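Local coordinates for protein beta-lactamase/D-alanine Carboxypeptidase (Yersinia pestis, PDB 3RJU) that probably acts as a serine hydrolase of the beta-lactamase and penicillin-binding protein family, cleaving beta-lactams or removing terminal D-alanine from peptides, at residues Q8-Y13 with Q35-S40; R120-G125 with F132-K137; L166-L171 with K177-L182; Q241-S246 with R253-E258; A277-A282 with A291-L296. All blocks are in the same frame, centred on the assembly; numbering follows the deposited sequence. Where two conformers were deposited one is given.

The five contacts follow one another along the chain, each closing before the next opens. Contact 1 packs helix 6-20 on strand 35-42, an outermost strand of the large antiparallel sheet. The centres of contacts 1 and 2 are about 38 Å apart, on opposite sides of the chain's centre. Contacts 2 and 3 touch where Lys137 CG lies 3.7 Å from Asp169 OD1. Contact 4 is about 22 Å, centre to centre, from both contact 1 and contact 3. Contact 5 joins loops flanking strands 282-284 and 288-290. Contacts 1, 4 and 5 thus lie on or beside the large sheet and contacts 2 and 3 in the helical part, the two regions between which serine beta-lactamases and penicillin-binding proteins hold their active site.

Contact 1: residues Q8-Y13 with Q35-S40; sequences QIVDQY and QVVNRS
Arg39 reaches from the strand to grip Asp11 of the helix side-on, with NE and NH2 both directed to a single carboxylate oxygen. The bond from Arg39 NE to Asp11 OD1 is 2.9 Å long, fairly straight at 158°, and uses the syn lone pair of the oxygen. The second, from Arg39 NH2 to the same Asp11 OD1, measures 3.1 Å and is more bent; it arrives out of the carboxylate plane, although OD1 itself lies in the plane of the guanidinium. Arg39 NH1 is tied back to Asn38 O at 2.9 Å, which helps to fix the rotation of the planar group. Because the arginine chain bends at chi2 (-64°), its head turns back over Val37, whose CG1 sits against one guanidinium face. Arginine is long enough for its methylenes to pack while its head finds the acid.

Beside the salt bridge the two valine side chains lie alongside, pointing opposite ways, with Val10 CG1 3.8 Å from Val37 CG1. Val10 CG1 also lies 4.1 Å from Arg39 CG. Short, broad and beta-branched, the valines fill the gap between segment axes 9.6 Å apart. Leu28 and Val30 of strand 25-32 extend the apolar surface around Val10. An N-terminal helix laid along an edge strand, with the two short segments 28° apart, on one face of the antiparallel sheet is consistent with the serine beta-lactamase fold.

Contact 2: residues R120-G125 with F132-K137; sequences REQPGG and FTWPTK
The indole of Trp134 lies between Gly125 of the facing segment on one face and its own neighbour Pro135 on the other. This is the tight side. Gly125 CA stands 3.4 Å from the centroid of the Trp134 six-membered ring, 19° off its normal, a CH-pi contact that glycine can make so closely because no side chain stands between its backbone and the ring. On the opposite face lies CB of Pro135, which follows a cis peptide bond; that bond brings the proline back against the preceding aromatic ring. The rim of the indole meets carbonyls, Gln122 O lying 3.4 Å from Trp134 CZ3 and Pro123 O 3.5 Å from Trp134 CH2. Gln122 sends its extended chain (CG anti to the backbone N, chi1 -175°) across the indole at about a right angle, until OE1 comes to 3.2 Å from Pro135 CB.

The other side is loose and wet. Glu121 and Trp134 do not touch there; a water donates to Glu121 OE1 at 2.7 Å and to Trp134 O at 2.7 Å, while Glu121 OE2 is held by Asn161. With two acceptor oxygens, a carboxylate can serve both donors at this margin. With no direct hydrogen bond joining the two segments, the chemistry implies a loop closure held by CH-pi and van der Waals packing, with polar groups linked through water at its margin.

Contact 3: residues L166-L171 with K177-L182; sequences LLADAL and KPYAHL
Leu171, whose backbone N is bonded to Leu167 O at 2.9 Å in helix 162-175, packs against Leu182 of the next helix. Helices 162-175 and 179-191 are consecutive in the helical part of the beta-lactamase-type fold and are joined by a short link, with Pro178 at the N-cap position of the second. Tyr179 is the main wedge between them. Its CG is anti to the backbone N (chi1 -169°), which sends the ring toward the first helix, and Ala168 CB sits over one face, 3.8 Å from the ring centroid and 19° off the normal, a CH-pi contact. Alanine's single methyl lets the helix come close to the flat ring. Leu171 CD1 lies at the ring's edge, while the phenol OH reaches helix 64-77 for a weak hydrogen bond with Thr68. Elsewhere in this buried interface the branched ends of leucines fill space without needing polar partners. Leu182 CD1 rests 3.6 Å from Leu171 O and 4.2 Å from Leu171 CB.

Contact 4: residues Q241-S246 with R253-E258; sequences QQFLAS and RSAKRE
Phe243 gives up more surface than any other residue here, and it meets Ala255 and Glu258 with different parts of its ring. CD1 of the Phe243 phenyl lies 4.0 Å from Ala255 CB, a small methyl that lets the first turn of helix 255-258 approach the loop closely; the nearest CA atoms, those of Phe243 and Ala255, are 5.6 Å apart. At the far end of the ring, Phe243 CZ comes to 3.4 Å from Glu258 OE1. The carboxylate oxygen stands near the ring plane, at the edge, and the two flat groups are turned 87° to each other. Such an approach brings the oxygen to the faintly positive C-H rim and not to the electron-rich face.

Glutamate is long enough, with its chain extended beyond CG (chi2 175°), to reach the ring while both oxygens keep polar partners. Glu258 OE2 accepts from Ser254 OG at 2.6 Å, on the anti side and 16° out of the carboxylate plane, and OE1 forms a salt bridge with Lys252, which probably helps to stabilise the buried negative charge. Phe243 also stacks edge-to-face with Trp239 and Trp287, a natural role for a large flat ring among aromatics. The turn itself is closed by Leu244 N to Gln241 O at 3.0 Å. The arrangement is a type I beta turn in the loop after helix 233-241, whose aromatic residue packs on the short helix 255-258.

Contact 5: residues A277-A282 with A291-L296; sequences AGQADA and APKADL
Asp281 and Ala291 stand opposite each other with CA atoms 6.0 Å apart beside strands 282-284 and 288-290, where Asp281 and Ala282 both face Tyr289 in a classic beta bulge. The aspartate carboxylate gathers the contact. Ala291 N donates to Asp281 OD2 at 2.7 Å, on its anti lone pair, and Lys293 NZ reaches the syn lone pair of the same Asp281 OD2 at 2.8 Å in a salt bridge. Only a long chain such as lysine's, bent here at chi3 (63°), could bring an ammonium in from the far side. Gln279 NE2, in turn, gives a nearly straight bond (170°) to Asp281 OD1 at 2.9 Å, so both oxygens are held and the carboxylate's rotation is fixed. Two waters accept from Lys293 NZ: one also donates to Gln279 O, the other to Asp281 OD1. One surface aspartate thus ties the two loops together through a salt bridge, a backbone N-H and water, its charge probably balanced by the lysine.

Contact 1: residues Q8-Y13 with Q35-S40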
# COMPACT_ATOMS: atom_id res chain seq x y z
N GLN A 8 22.47 6.44 -14.64
CA GLN A 8 22.26 7.61 -15.50
C GLN A 8 20.78 7.78 -15.91
O GLN A 8 20.28 8.92 -16.02
CB GLN A 8 23.19 7.57 -16.73
CG GLN A 8 24.68 7.81 -16.43
CD GLN A 8 25.40 6.59 -15.84
OE1 GLN A 8 24.82 5.50 -15.74
NE2 GLN A 8 26.66 6.76 -15.46
N ILE A 9 20.07 6.68 -16.15
CA ILE A 9 18.65 6.78 -16.46
C ILE A 9 17.88 7.31 -15.25
O ILE A 9 17.02 8.20 -15.37
CB ILE A 9 18.09 5.42 -16.94
CG1 ILE A 9 18.70 5.05 -18.30
CG2 ILE A 9 16.55 5.47 -17.01
CD1 ILE A 9 18.46 3.58 -18.72
N VAL A 10 18.19 6.79 -14.07
CA VAL A 10 17.54 7.29 -12.87
C VAL A 10 17.78 8.80 -12.73
O VAL A 10 16.85 9.56 -12.41
CB VAL A 10 18.00 6.53 -11.60
CG1 VAL A 10 17.45 7.20 -10.33
CG2 VAL A 10 17.52 5.07 -11.66
N ASP A 11 19.01 9.22 -12.99
CA ASP A 11 19.35 10.65 -12.91
C ASP A 11 18.63 11.53 -13.93
O ASP A 11 18.53 12.73 -13.73
CB ASP A 11 20.86 10.84 -13.06
CG ASP A 11 21.63 10.37 -11.86
OD1 ASP A 11 21.02 10.25 -10.76
OD2 ASP A 11 22.84 10.14 -12.01
N GLN A 12 18.18 10.95 -15.03
CA GLN A 12 17.36 11.69 -15.99
C GLN A 12 16.02 12.12 -15.40
O GLN A 12 15.40 13.07 -15.88
CB GLN A 12 17.12 10.86 -17.25
CG GLN A 12 18.34 10.58 -18.09
CD GLN A 12 18.04 9.52 -19.15
OE1 GLN A 12 16.88 9.23 -19.43
NE2 GLN A 12 19.08 8.93 -19.72
N TYR A 13 15.56 11.42 -14.35
CA TYR A 13 14.21 11.61 -13.81
C TYR A 13 14.14 12.07 -12.38
O TYR A 13 13.20 12.77 -12.01
CB TYR A 13 13.38 10.31 -13.94
CG TYR A 13 13.01 10.05 -15.38
CD1 TYR A 13 11.85 10.59 -15.91
CD2 TYR A 13 13.85 9.32 -16.22
CE1 TYR A 13 11.51 10.39 -17.22
CE2 TYR A 13 13.51 9.12 -17.56
CZ TYR A 13 12.33 9.66 -18.04
OH TYR A 13 11.99 9.48 -19.36
N GLN A 35 20.89 -4.11 -10.05
CA GLN A 35 21.21 -2.72 -9.72
C GLN A 35 20.23 -2.21 -8.68
O GLN A 35 19.02 -2.40 -8.81
CB GLN A 35 21.12 -1.82 -10.95
CG GLN A 35 21.99 -2.25 -12.10
CD GLN A 35 23.38 -2.59 -11.66
OE1 GLN A 35 24.11 -1.74 -11.14
NE2 GLN A 35 23.77 -3.85 -11.84
N VAL A 36 20.77 -1.56 -7.66
CA VAL A 36 19.94 -0.79 -6.74
C VAL A 36 20.44 0.66 -6.76
O VAL A 36 21.62 0.92 -6.50
CB VAL A 36 20.01 -1.35 -5.30
CG1 VAL A 36 19.25 -0.42 -4.33
CG2 VAL A 36 19.45 -2.77 -5.27
N VAL A 37 19.54 1.59 -7.07
CA VAL A 37 19.90 3.00 -7.15
C VAL A 37 19.00 3.75 -6.18
O VAL A 37 17.78 3.65 -6.24
CB VAL A 37 19.72 3.57 -8.58
CG1 VAL A 37 20.13 5.05 -8.62
CG2 VAL A 37 20.55 2.77 -9.59
N ASN A 38 19.63 4.45 -5.24
CA ASN A 38 18.93 5.26 -4.26
C ASN A 38 19.22 6.73 -4.49
O ASN A 38 20.37 7.10 -4.74
CB ASN A 38 19.37 4.89 -2.85
CG ASN A 38 18.84 3.54 -2.42
OD1 ASN A 38 17.64 3.38 -2.23
ND2 ASN A 38 19.73 2.58 -2.24
N ARG A 39 18.19 7.57 -4.39
CA ARG A 39 18.38 9.02 -4.45
C ARG A 39 17.55 9.65 -3.34
O ARG A 39 16.44 9.18 -3.03
CB ARG A 39 17.96 9.60 -5.81
CG ARG A 39 18.77 9.09 -7.00
CD ARG A 39 20.23 9.51 -6.91
NE ARG A 39 20.96 9.15 -8.12
CZ ARG A 39 21.85 8.16 -8.18
NH1 ARG A 39 22.11 7.45 -7.09
NH2 ARG A 39 22.48 7.90 -9.32
N SER A 40 18.09 10.69 -2.73
CA SER A 40 17.39 11.44 -1.70
C SER A 40 17.53 12.93 -2.01
O SER A 40 18.60 13.38 -2.44
CB SER A 40 17.98 11.18 -0.32
OG SER A 40 17.91 9.81 0.01

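Contact 2: residues R120-G125 with F132-K137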
# COMPACT_ATOMS: atom_id res chain seq x y z
N ARG A 120 -16.02 3.82 1.82
CA ARG A 120 -14.58 4.06 1.85
C ARG A 120 -14.09 4.21 3.29
O ARG A 120 -13.05 3.66 3.65
CB ARG A 120 -14.25 5.29 1.02
CG ARG A 120 -12.82 5.76 1.09
CD ARG A 120 -12.62 6.96 0.17
NE ARG A 120 -11.29 7.51 0.38
CZ ARG A 120 -10.33 7.55 -0.53
NH1 ARG A 120 -10.53 7.13 -1.77
NH2 ARG A 120 -9.15 8.06 -0.18
N GLU A 121 -14.84 4.97 4.09
CA GLU A 121 -14.57 5.09 5.53
C GLU A 121 -15.82 4.75 6.34
O GLU A 121 -16.94 4.90 5.88
CB GLU A 121 -14.15 6.51 5.90
CG GLU A 121 -12.92 7.00 5.19
CD GLU A 121 -11.61 6.47 5.76
OE1 GLU A 121 -11.61 5.79 6.81
OE2 GLU A 121 -10.57 6.75 5.15
N GLN A 122 -15.62 4.30 7.57
CA GLN A 122 -16.74 4.26 8.48
C GLN A 122 -17.31 5.67 8.59
O GLN A 122 -16.58 6.63 8.82
CB GLN A 122 -16.30 3.78 9.86
CG GLN A 122 -17.48 3.62 10.81
CD GLN A 122 -17.07 3.02 12.13
OE1 GLN A 122 -16.16 2.21 12.18
NE2 GLN A 122 -17.74 3.42 13.21
N PRO A 123 -18.63 5.82 8.42
CA PRO A 123 -19.24 7.15 8.57
C PRO A 123 -19.29 7.60 10.02
O PRO A 123 -19.11 6.79 10.94
CB PRO A 123 -20.67 6.94 8.06
CG PRO A 123 -20.93 5.47 8.26
CD PRO A 123 -19.61 4.78 8.05
N GLY A 124 -19.51 8.90 10.23
CA GLY A 124 -19.86 9.42 11.53
C GLY A 124 -18.74 9.60 12.53
O GLY A 124 -18.99 9.61 13.74
N GLY A 125 -17.51 9.77 12.05
CA GLY A 125 -16.39 9.93 12.95
C GLY A 125 -16.14 11.37 13.34
O GLY A 125 -16.78 12.28 12.82
N PHE A 132 -4.91 7.91 10.75
CA PHE A 132 -4.72 6.50 11.08
C PHE A 132 -5.03 6.17 12.54
O PHE A 132 -4.42 5.27 13.14
CB PHE A 132 -3.30 6.04 10.71
CG PHE A 132 -2.95 6.30 9.28
CD1 PHE A 132 -3.86 6.01 8.27
CD2 PHE A 132 -1.72 6.85 8.93
CE1 PHE A 132 -3.57 6.28 6.94
CE2 PHE A 132 -1.41 7.11 7.59
CZ PHE A 132 -2.35 6.81 6.59
N THR A 133 -6.00 6.88 13.12
CA THR A 133 -6.37 6.61 14.51
C THR A 133 -7.85 6.28 14.72
O THR A 133 -8.19 5.72 15.76
CB THR A 133 -5.97 7.78 15.45
OG1 THR A 133 -6.75 8.93 15.15
CG2 THR A 133 -4.48 8.12 15.32
N TRP A 134 -8.71 6.61 13.76
CA TRP A 134 -10.15 6.34 13.87
C TRP A 134 -10.68 5.86 12.51
O TRP A 134 -10.29 6.42 11.48
CB TRP A 134 -10.91 7.61 14.30
CG TRP A 134 -12.37 7.32 14.60
CD1 TRP A 134 -12.92 7.11 15.83
CD2 TRP A 134 -13.43 7.17 13.65
NE1 TRP A 134 -14.26 6.84 15.70
CE2 TRP A 134 -14.60 6.87 14.38
CE3 TRP A 134 -13.51 7.25 12.25
CZ2 TRP A 134 -15.84 6.66 13.76
CZ3 TRP A 134 -14.73 7.03 11.64
CH2 TRP A 134 -15.88 6.74 12.39
N PRO A 135 -11.57 4.85 12.48
CA PRO A 135 -12.16 4.13 13.62
C PRO A 135 -11.21 3.09 14.20
O PRO A 135 -10.32 2.60 13.49
CB PRO A 135 -13.36 3.41 13.00
CG PRO A 135 -12.93 3.15 11.56
CD PRO A 135 -12.15 4.41 11.20
N THR A 136 -11.41 2.76 15.47
CA THR A 136 -10.70 1.64 16.05
C THR A 136 -11.36 0.34 15.62
O THR A 136 -12.45 0.36 15.04
CB THR A 136 -10.71 1.70 17.58
OG1 THR A 136 -12.05 1.46 18.05
CG2 THR A 136 -10.21 3.06 18.06
N LYS A 137 -10.70 -0.78 15.91
CA LYS A 137 -11.31 -2.09 15.66
C LYS A 137 -12.69 -2.21 16.33
O LYS A 137 -13.67 -2.59 15.69
CB LYS A 137 -10.40 -3.22 16.14
CG LYS A 137 -11.01 -4.60 15.90
CD LYS A 137 -10.09 -5.71 16.36
CE LYS A 137 -9.97 -5.75 17.87
NZ LYS A 137 -9.37 -7.04 18.34
O HOH W 1 -11.22 7.22 9.12

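Contact 3: residues L166-L171 with K177-L182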
# COMPACT_ATOMS: atom_id res chain seq x y z
N LEU A 166 -11.11 -4.01 8.21
CA LEU A 166 -11.90 -5.21 8.52
C LEU A 166 -11.16 -6.48 8.08
O LEU A 166 -11.22 -7.49 8.75
CB LEU A 166 -13.30 -5.15 7.89
CG LEU A 166 -14.24 -4.09 8.49
CD1 LEU A 166 -15.49 -3.91 7.63
CD2 LEU A 166 -14.62 -4.43 9.94
N LEU A 167 -10.49 -6.42 6.93
CA LEU A 167 -9.69 -7.56 6.48
C LEU A 167 -8.60 -7.89 7.49
O LEU A 167 -8.40 -9.06 7.85
CB LEU A 167 -9.08 -7.28 5.10
CG LEU A 167 -8.18 -8.36 4.52
CD1 LEU A 167 -8.90 -9.72 4.42
CD2 LEU A 167 -7.66 -7.92 3.14
N ALA A 168 -7.88 -6.87 7.95
CA ALA A 168 -6.82 -7.10 8.94
C ALA A 168 -7.42 -7.73 10.18
O ALA A 168 -6.84 -8.66 10.73
CB ALA A 168 -6.10 -5.80 9.30
N ASP A 169 -8.58 -7.24 10.61
CA ASP A 169 -9.27 -7.79 11.78
C ASP A 169 -9.55 -9.29 11.58
O ASP A 169 -9.38 -10.11 12.50
CB ASP A 169 -10.61 -7.09 12.04
CG ASP A 169 -10.47 -5.58 12.31
OD1 ASP A 169 -9.37 -5.09 12.66
OD2 ASP A 169 -11.49 -4.88 12.17
N ALA A 170 -10.02 -9.63 10.39
CA ALA A 170 -10.39 -11.00 10.09
C ALA A 170 -9.16 -11.89 10.10
O ALA A 170 -9.18 -13.01 10.63
CB ALA A 170 -11.09 -11.07 8.72
N LEU A 171 -8.07 -11.39 9.51
CA LEU A 171 -6.83 -12.15 9.44
C LEU A 171 -6.27 -12.42 10.83
O LEU A 171 -5.80 -13.53 11.13
CB LEU A 171 -5.81 -11.42 8.58
CG LEU A 171 -6.23 -11.22 7.12
CD1 LEU A 171 -5.13 -10.44 6.38
CD2 LEU A 171 -6.50 -12.57 6.42
N LYS A 177 -3.86 -14.29 16.65
CA LYS A 177 -2.85 -13.41 17.24
C LYS A 177 -3.07 -11.97 16.75
O LYS A 177 -3.69 -11.75 15.72
CB LYS A 177 -1.45 -13.88 16.87
CG LYS A 177 -1.15 -13.85 15.38
CD LYS A 177 0.31 -14.24 15.10
CE LYS A 177 0.55 -15.71 15.22
NZ LYS A 177 1.93 -16.03 14.71
N PRO A 178 -2.58 -10.98 17.51
CA PRO A 178 -2.75 -9.58 17.13
C PRO A 178 -2.20 -9.35 15.73
O PRO A 178 -1.22 -9.98 15.34
CB PRO A 178 -1.90 -8.83 18.16
CG PRO A 178 -1.87 -9.74 19.35
CD PRO A 178 -1.82 -11.13 18.77
N TYR A 179 -2.84 -8.45 14.98
CA TYR A 179 -2.36 -8.15 13.65
C TYR A 179 -0.89 -7.72 13.64
O TYR A 179 -0.14 -8.09 12.73
CB TYR A 179 -3.23 -7.11 12.95
CG TYR A 179 -2.89 -7.01 11.50
CD1 TYR A 179 -3.39 -7.93 10.59
CD2 TYR A 179 -2.03 -6.02 11.04
CE1 TYR A 179 -3.07 -7.87 9.26
CE2 TYR A 179 -1.70 -5.93 9.71
CZ TYR A 179 -2.22 -6.85 8.82
OH TYR A 179 -1.90 -6.76 7.51
N ALA A 180 -0.47 -6.94 14.64
CA ALA A 180 0.92 -6.50 14.71
C ALA A 180 1.87 -7.70 14.74
O ALA A 180 2.97 -7.64 14.20
CB ALA A 180 1.15 -5.61 15.91
N HIS A 181 1.45 -8.79 15.39
CA HIS A 181 2.27 -10.00 15.40
C HIS A 181 2.32 -10.69 14.04
O HIS A 181 3.35 -11.26 13.68
CB HIS A 181 1.76 -10.98 16.45
CG HIS A 181 1.96 -10.50 17.85
ND1 HIS A 181 1.84 -11.33 18.95
CD2 HIS A 181 2.29 -9.28 18.34
CE1 HIS A 181 2.07 -10.64 20.05
NE2 HIS A 181 2.35 -9.39 19.71
N LEU A 182 1.21 -10.68 13.31
CA LEU A 182 1.23 -11.18 11.94
C LEU A 182 2.17 -10.39 11.05
O LEU A 182 2.94 -10.98 10.28
CB LEU A 182 -0.17 -11.16 11.31
CG LEU A 182 -1.12 -12.27 11.71
CD1 LEU A 182 -2.51 -12.01 11.10
CD2 LEU A 182 -0.56 -13.61 11.25

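Contact 4: residues Q241-S246 with R253-E258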
# COMPACT_ATOMS: atom_id res chain seq x y z
N GLN A 241 12.10 -5.92 -3.14
CA GLN A 241 13.03 -6.86 -3.78
C GLN A 241 12.44 -8.26 -3.91
O GLN A 241 12.77 -9.00 -4.83
CB GLN A 241 14.36 -6.91 -3.00
CG GLN A 241 15.43 -7.85 -3.62
CD GLN A 241 15.91 -7.37 -4.96
OE1 GLN A 241 16.73 -6.46 -5.04
NE2 GLN A 241 15.38 -7.95 -6.04
N GLN A 242 11.56 -8.66 -2.98
CA GLN A 242 11.04 -10.03 -3.02
C GLN A 242 10.15 -10.30 -4.24
O GLN A 242 9.86 -11.46 -4.55
CB GLN A 242 10.36 -10.51 -1.72
CG GLN A 242 10.03 -9.47 -0.67
CD GLN A 242 8.71 -9.74 0.05
OE1 GLN A 242 8.48 -10.81 0.63
NE2 GLN A 242 7.84 -8.77 0.02
N PHE A 243 9.73 -9.25 -4.94
CA PHE A 243 8.93 -9.44 -6.16
C PHE A 243 9.77 -9.55 -7.43
O PHE A 243 9.23 -9.82 -8.50
CB PHE A 243 7.89 -8.32 -6.33
CG PHE A 243 6.91 -8.24 -5.18
CD1 PHE A 243 5.73 -8.96 -5.21
CD2 PHE A 243 7.19 -7.45 -4.08
CE1 PHE A 243 4.84 -8.90 -4.15
CE2 PHE A 243 6.30 -7.38 -3.01
CZ PHE A 243 5.11 -8.08 -3.06
N LEU A 244 11.07 -9.35 -7.31
CA LEU A 244 11.94 -9.14 -8.47
C LEU A 244 13.09 -10.12 -8.43
O LEU A 244 13.70 -10.31 -7.39
CB LEU A 244 12.51 -7.72 -8.43
CG LEU A 244 11.46 -6.61 -8.34
CD1 LEU A 244 12.12 -5.24 -8.19
CD2 LEU A 244 10.58 -6.66 -9.57
N ALA A 245 13.41 -10.73 -9.57
CA ALA A 245 14.56 -11.62 -9.63
C ALA A 245 15.87 -10.84 -9.74
O ALA A 245 15.93 -9.76 -10.33
CB ALA A 245 14.43 -12.59 -10.80
N SER A 246 16.94 -11.42 -9.20
CA SER A 246 18.29 -10.90 -9.37
C SER A 246 19.23 -12.08 -9.46
O SER A 246 18.80 -13.23 -9.46
CB SER A 246 18.69 -10.02 -8.18
OG SER A 246 18.84 -10.80 -7.00
N ARG A 253 8.22 -17.06 -2.84
CA ARG A 253 7.29 -18.10 -3.27
C ARG A 253 5.89 -17.58 -3.57
O ARG A 253 5.25 -17.99 -4.54
CB ARG A 253 7.24 -19.22 -2.21
CG ARG A 253 6.29 -20.35 -2.57
CD ARG A 253 6.54 -21.57 -1.68
NE ARG A 253 6.11 -21.35 -0.30
CZ ARG A 253 4.86 -21.55 0.11
NH1 ARG A 253 3.94 -21.97 -0.75
NH2 ARG A 253 4.52 -21.34 1.38
N SER A 254 5.40 -16.66 -2.75
CA SER A 254 4.03 -16.16 -2.89
C SER A 254 3.89 -14.93 -3.79
O SER A 254 2.80 -14.37 -3.87
CB SER A 254 3.46 -15.79 -1.52
OG SER A 254 4.23 -14.76 -0.92
N ALA A 255 4.98 -14.49 -4.45
CA ALA A 255 4.90 -13.22 -5.20
C ALA A 255 3.83 -13.23 -6.28
O ALA A 255 3.06 -12.27 -6.43
CB ALA A 255 6.25 -12.86 -5.82
N LYS A 256 3.78 -14.33 -7.04
CA LYS A 256 2.79 -14.42 -8.12
C LYS A 256 1.37 -14.47 -7.59
O LYS A 256 0.47 -13.85 -8.17
CB LYS A 256 3.10 -15.58 -9.07
CG LYS A 256 4.22 -15.23 -10.02
CD LYS A 256 4.60 -16.38 -10.93
CE LYS A 256 5.64 -15.94 -11.95
NZ LYS A 256 6.23 -17.08 -12.70
N ARG A 257 1.15 -15.19 -6.50
CA ARG A 257 -0.19 -15.23 -5.92
C ARG A 257 -0.56 -13.85 -5.39
O ARG A 257 -1.70 -13.41 -5.50
CB ARG A 257 -0.29 -16.29 -4.81
CG ARG A 257 -0.45 -17.71 -5.36
CD ARG A 257 -0.52 -18.73 -4.23
NE ARG A 257 0.82 -19.16 -3.83
CZ ARG A 257 1.37 -18.95 -2.65
NH1 ARG A 257 0.72 -18.28 -1.69
NH2 ARG A 257 2.60 -19.40 -2.43
N GLU A 258 0.41 -13.15 -4.81
CA GLU A 258 0.11 -11.83 -4.27
C GLU A 258 -0.30 -10.86 -5.35
O GLU A 258 -1.08 -9.95 -5.09
CB GLU A 258 1.30 -11.27 -3.51
CG GLU A 258 1.50 -11.93 -2.15
CD GLU A 258 2.75 -11.44 -1.46
OE1 GLU A 258 3.01 -10.22 -1.48
OE2 GLU A 258 3.48 -12.29 -0.90

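Contact 5: residues A277-A282 with A291-L296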
# COMPACT_ATOMS: atom_id res chain seq x y z
N ALA A 277 -3.22 6.88 -10.26
CA ALA A 277 -1.96 6.95 -10.99
C ALA A 277 -2.17 6.68 -12.49
O ALA A 277 -1.20 6.55 -13.24
CB ALA A 277 -0.97 5.98 -10.41
N GLY A 278 -3.43 6.60 -12.90
CA GLY A 278 -3.77 6.33 -14.29
C GLY A 278 -4.85 5.26 -14.32
O GLY A 278 -5.16 4.66 -13.29
N GLN A 279 -5.44 5.01 -15.49
CA GLN A 279 -6.55 4.07 -15.56
C GLN A 279 -6.17 2.68 -15.08
O GLN A 279 -5.17 2.12 -15.53
CB GLN A 279 -7.07 3.97 -16.99
CG GLN A 279 -8.17 2.94 -17.17
CD GLN A 279 -8.76 3.00 -18.56
OE1 GLN A 279 -9.41 3.99 -18.93
NE2 GLN A 279 -8.52 1.97 -19.36
N ALA A 280 -6.98 2.15 -14.17
CA ALA A 280 -6.82 0.79 -13.68
C ALA A 280 -7.42 -0.16 -14.68
O ALA A 280 -8.64 -0.17 -14.90
CB ALA A 280 -7.51 0.62 -12.32
N ASP A 281 -6.58 -0.98 -15.30
CA ASP A 281 -7.09 -1.96 -16.26
C ASP A 281 -7.47 -3.30 -15.62
O ASP A 281 -8.30 -4.05 -16.17
CB ASP A 281 -6.09 -2.14 -17.39
CG ASP A 281 -5.97 -0.88 -18.22
OD1 ASP A 281 -7.04 -0.40 -18.66
OD2 ASP A 281 -4.85 -0.36 -18.39
N ALA A 282 -6.89 -3.59 -14.46
CA ALA A 282 -7.31 -4.76 -13.69
C ALA A 282 -7.02 -4.52 -12.23
O ALA A 282 -6.08 -3.79 -11.89
CB ALA A 282 -6.63 -6.06 -14.19
N ALA A 291 -2.43 -1.56 -18.11
CA ALA A 291 -1.91 -2.17 -19.33
C ALA A 291 -1.02 -1.19 -20.10
O ALA A 291 -1.15 0.02 -19.94
CB ALA A 291 -3.04 -2.62 -20.21
N PRO A 292 -0.14 -1.72 -20.96
CA PRO A 292 0.71 -0.84 -21.78
C PRO A 292 -0.16 0.11 -22.58
O PRO A 292 -1.19 -0.28 -23.14
CB PRO A 292 1.41 -1.81 -22.75
CG PRO A 292 1.22 -3.16 -22.16
CD PRO A 292 0.00 -3.14 -21.31
N LYS A 293 0.26 1.37 -22.63
CA LYS A 293 -0.44 2.36 -23.44
C LYS A 293 0.42 3.59 -23.51
O LYS A 293 1.23 3.83 -22.63
CB LYS A 293 -1.78 2.70 -22.81
CG LYS A 293 -1.69 3.46 -21.49
CD LYS A 293 -3.04 3.46 -20.77
CE LYS A 293 -3.47 2.02 -20.40
NZ LYS A 293 -4.83 2.00 -19.84
N ALA A 294 0.20 4.35 -24.59
CA ALA A 294 1.11 5.40 -24.99
C ALA A 294 2.50 4.78 -25.07
O ALA A 294 2.72 3.77 -25.74
CB ALA A 294 1.07 6.55 -24.00
N ASP A 295 3.43 5.39 -24.34
CA ASP A 295 4.79 4.91 -24.28
C ASP A 295 5.09 4.27 -22.93
O ASP A 295 6.25 4.18 -22.52
CB ASP A 295 5.74 6.07 -24.50
CG ASP A 295 5.19 7.36 -23.95
OD1 ASP A 295 5.03 7.45 -22.71
OD2 ASP A 295 4.90 8.28 -24.75
N LEU A 296 4.04 3.84 -22.22
CA LEU A 296 4.26 3.22 -20.92
C LEU A 296 4.09 1.71 -21.02
O LEU A 296 3.26 1.22 -21.80
CB LEU A 296 3.27 3.77 -19.89
CG LEU A 296 3.36 5.27 -19.57
CD1 LEU A 296 2.28 5.65 -18.57
CD2 LEU A 296 4.76 5.66 -19.06
O HOH W 2 -3.53 3.33 -17.48
O HOH W 3 -6.26 -0.22 -21.65